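Local coordinates for protein putative SnoaL-like polyketide cyclase (PDB 3LZA) that is a putative SnoaL-like polyketide cyclase of the NTF2 clan, probably acting as a lyase, although its substrate is not established, at residues K30-D35 with Q120-Q125. Numbering follows the deposited sequence.
Sequences KYYNRD and QRLTEQ
Arg-121 lays its guanidinium across the carbonyls of the 30-35 loop, with Lys-30 O over one face and Tyr-32 O near the edge. In this SnoaL-like domain, whose curved mixed sheet packs against helices as in the NTF2 clan, the contact ties the loop between helix 25-29 and strand 37-40 to the chain leading into strand 122-129. NH1 of Arg-121 donates to Tyr-32 O at 2.9 Å, from above the carbonyl plane and with a bent N-H...O angle of 134°. Lys-30 O is almost as near, 3.0 Å from NH1 of Arg-121, but it sits over the face of the guanidinium, where the angle is too poor for a hydrogen bond. A bend at chi2 (-121°) turns the otherwise extended end of the arginine over the loop. Shortening this arginine to an alanine would probably leave Tyr-32 O without this donor and the Lys-30 carbonyl without its flat cover. The backbones themselves are joined by a much straighter bond, 2.7 Å from Leu-122 N to Tyr-31 O. Leu-122 and Tyr-32 run side by side in the same direction, and CD2 of Leu-122 meets the ring edge in plane, 3.8 Å from CE1 of Tyr-32. That ring packs on Ile-53, Ile-54 and Leu-57 of helix 50-61, while its hydroxyl is hydrogen-bonded to Tyr-16 OH of helix 8-21. Asn-33 crosses Arg-121 with its amide plane turned 41° from the guanidinium, ND2 standing 3.8 Å from Arg-121 CB. The other end of this amide closes an Asx turn, in which OD1 of Asn-33 accepts from Asp-35 N in the carbonyl plane at 2.7 Å.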
loop_
_atom_site.group_PDB
_atom_site.type_symbol
_atom_site.label_atom_id
_atom_site.label_comp_id
_atom_site.label_asym_id
_atom_site.label_seq_id
_atom_site.Cartn_x
_atom_site.Cartn_y
_atom_site.Cartn_z
ATOM N N LYS A 30 15.885 3.035 -18.628
ATOM C CA LYS A 30 14.836 2.950 -19.668
ATOM C C LYS A 30 13.396 3.204 -19.168
ATOM O O LYS A 30 12.507 3.600 -19.968
ATOM C CB LYS A 30 14.825 1.572 -20.393
ATOM C CG LYS A 30 16.118 1.089 -21.070
ATOM C CD LYS A 30 16.859 2.152 -21.877
ATOM C CE LYS A 30 18.199 1.607 -22.414
ATOM N NZ LYS A 30 19.358 1.984 -21.499
ATOM N N TYR A 31 13.138 2.948 -17.886
ATOM C CA TYR A 31 11.801 3.172 -17.317
ATOM C C TYR A 31 11.543 4.585 -16.825
ATOM O O TYR A 31 10.403 4.910 -16.516
ATOM C CB TYR A 31 11.532 2.211 -16.163
ATOM C CG TYR A 31 11.456 0.765 -16.573
ATOM C CD1 TYR A 31 10.252 0.197 -17.006
ATOM C CD2 TYR A 31 12.571 -0.036 -16.510
ATOM C CE1 TYR A 31 10.188 -1.170 -17.354
ATOM C CE2 TYR A 31 12.532 -1.396 -16.869
ATOM C CZ TYR A 31 11.339 -1.948 -17.292
ATOM O OH TYR A 31 11.326 -3.278 -17.615
ATOM N N TYR A 32 12.591 5.390 -16.672
ATOM C CA TYR A 32 12.470 6.748 -16.174
ATOM C C TYR A 32 12.549 7.841 -17.240
ATOM O O TYR A 32 13.290 7.745 -18.238
ATOM C CB TYR A 32 13.567 7.056 -15.135
ATOM C CG TYR A 32 13.661 6.156 -13.934
ATOM C CD1 TYR A 32 12.534 5.765 -13.229
ATOM C CD2 TYR A 32 14.913 5.793 -13.421
ATOM C CE1 TYR A 32 12.622 4.962 -12.123
ATOM C CE2 TYR A 32 15.023 4.980 -12.305
ATOM C CZ TYR A 32 13.866 4.577 -11.636
ATOM O OH TYR A 32 13.960 3.771 -10.507
ATOM N N ASN A 33 11.765 8.894 -17.017
ATOM C CA ASN A 33 11.920 10.173 -17.717
ATOM C C ASN A 33 12.251 11.283 -16.692
ATOM O O ASN A 33 12.392 11.005 -15.514
ATOM C CB ASN A 33 10.650 10.515 -18.477
ATOM C CG ASN A 33 9.423 10.562 -17.576
ATOM O OD1 ASN A 33 9.367 11.324 -16.608
ATOM N ND2 ASN A 33 8.418 9.743 -17.899
ATOM N N ARG A 34 12.381 12.523 -17.146
ATOM C CA ARG A 34 12.690 13.645 -16.241
ATOM C C ARG A 34 11.624 13.896 -15.156
ATOM O O ARG A 34 11.910 14.526 -14.163
ATOM C CB ARG A 34 12.906 14.949 -17.060
ATOM C CG ARG A 34 11.564 15.572 -17.543
ATOM C CD ARG A 34 11.668 16.979 -18.100
ATOM N NE ARG A 34 12.635 17.053 -19.189
ATOM C CZ ARG A 34 12.385 16.780 -20.482
ATOM N NH1 ARG A 34 11.178 16.375 -20.886
ATOM N NH2 ARG A 34 13.357 16.928 -21.385
ATOM N N ASP A 35 10.402 13.424 -15.359
ATOM C CA ASP A 35 9.289 13.684 -14.448
ATOM C C ASP A 35 8.916 12.513 -13.548
ATOM O O ASP A 35 7.960 12.612 -12.780
ATOM C CB ASP A 35 8.106 14.109 -15.271
ATOM C CG ASP A 35 8.445 15.313 -16.130
ATOM O OD1 ASP A 35 9.157 16.211 -15.592
ATOM O OD2 ASP A 35 8.070 15.319 -17.311
ATOM N N GLN A 120 5.216 3.356 -21.507
ATOM C CA GLN A 120 5.743 2.331 -20.581
ATOM C C GLN A 120 6.852 2.861 -19.662
ATOM O O GLN A 120 7.664 2.096 -19.149
ATOM C CB GLN A 120 6.219 1.081 -21.346
ATOM C CG GLN A 120 5.158 0.496 -22.283
ATOM C CD GLN A 120 5.291 -1.010 -22.459
ATOM O OE1 GLN A 120 6.325 -1.501 -22.914
ATOM N NE2 GLN A 120 4.249 -1.755 -22.074
ATOM N N ARG A 121 6.860 4.169 -19.431
ATOM C CA ARG A 121 7.759 4.764 -18.442
ATOM C C ARG A 121 7.018 4.987 -17.124
ATOM O O ARG A 121 5.787 5.166 -17.097
ATOM C CB ARG A 121 8.318 6.096 -18.955
ATOM C CG ARG A 121 8.991 6.017 -20.332
ATOM C CD ARG A 121 10.447 6.459 -20.279
ATOM N NE ARG A 121 11.117 6.342 -21.573
ATOM C CZ ARG A 121 12.442 6.325 -21.766
ATOM N NH1 ARG A 121 13.294 6.393 -20.748
ATOM N NH2 ARG A 121 12.935 6.224 -23.008
ATOM N N LEU A 122 7.780 4.991 -16.029
ATOM C CA LEU A 122 7.226 5.185 -14.689
ATOM C C LEU A 122 6.807 6.639 -14.425
ATOM O O LEU A 122 7.581 7.581 -14.650
ATOM C CB LEU A 122 8.263 4.765 -13.640
ATOM C CG LEU A 122 7.737 4.828 -12.224
ATOM C CD1 LEU A 122 6.977 3.528 -11.919
ATOM C CD2 LEU A 122 8.901 5.085 -11.251
ATOM N N THR A 123 5.572 6.840 -13.962
ATOM C CA THR A 123 5.090 8.163 -13.580
ATOM C C THR A 123 5.429 8.353 -12.095
ATOM O O THR A 123 6.043 9.354 -11.683
ATOM C CB THR A 123 3.589 8.281 -13.803
ATOM O OG1 THR A 123 3.365 8.347 -15.215
ATOM C CG2 THR A 123 3.041 9.527 -13.109
ATOM N N GLU A 124 5.067 7.345 -11.297
ATOM C CA GLU A 124 5.306 7.398 -9.835
ATOM C C GLU A 124 5.471 5.993 -9.257
ATOM O O GLU A 124 4.682 5.095 -9.580
ATOM C CB GLU A 124 4.132 8.070 -9.134
ATOM C CG GLU A 124 4.357 8.322 -7.602
ATOM C CD GLU A 124 3.187 8.964 -6.851
ATOM O OE1 GLU A 124 2.015 8.910 -7.304
ATOM O OE2 GLU A 124 3.443 9.502 -5.754
ATOM N N GLN A 125 6.472 5.844 -8.402
ATOM C CA GLN A 125 6.651 4.716 -7.515
ATOM C C GLN A 125 6.372 5.229 -6.103
ATOM O O GLN A 125 6.887 6.286 -5.733
ATOM C CB GLN A 125 8.089 4.164 -7.559
ATOM C CG GLN A 125 8.325 3.088 -6.511
ATOM C CD GLN A 125 9.656 2.334 -6.616
ATOM O OE1 GLN A 125 10.372 2.463 -7.594
ATOM N NE2 GLN A 125 9.970 1.506 -5.597
#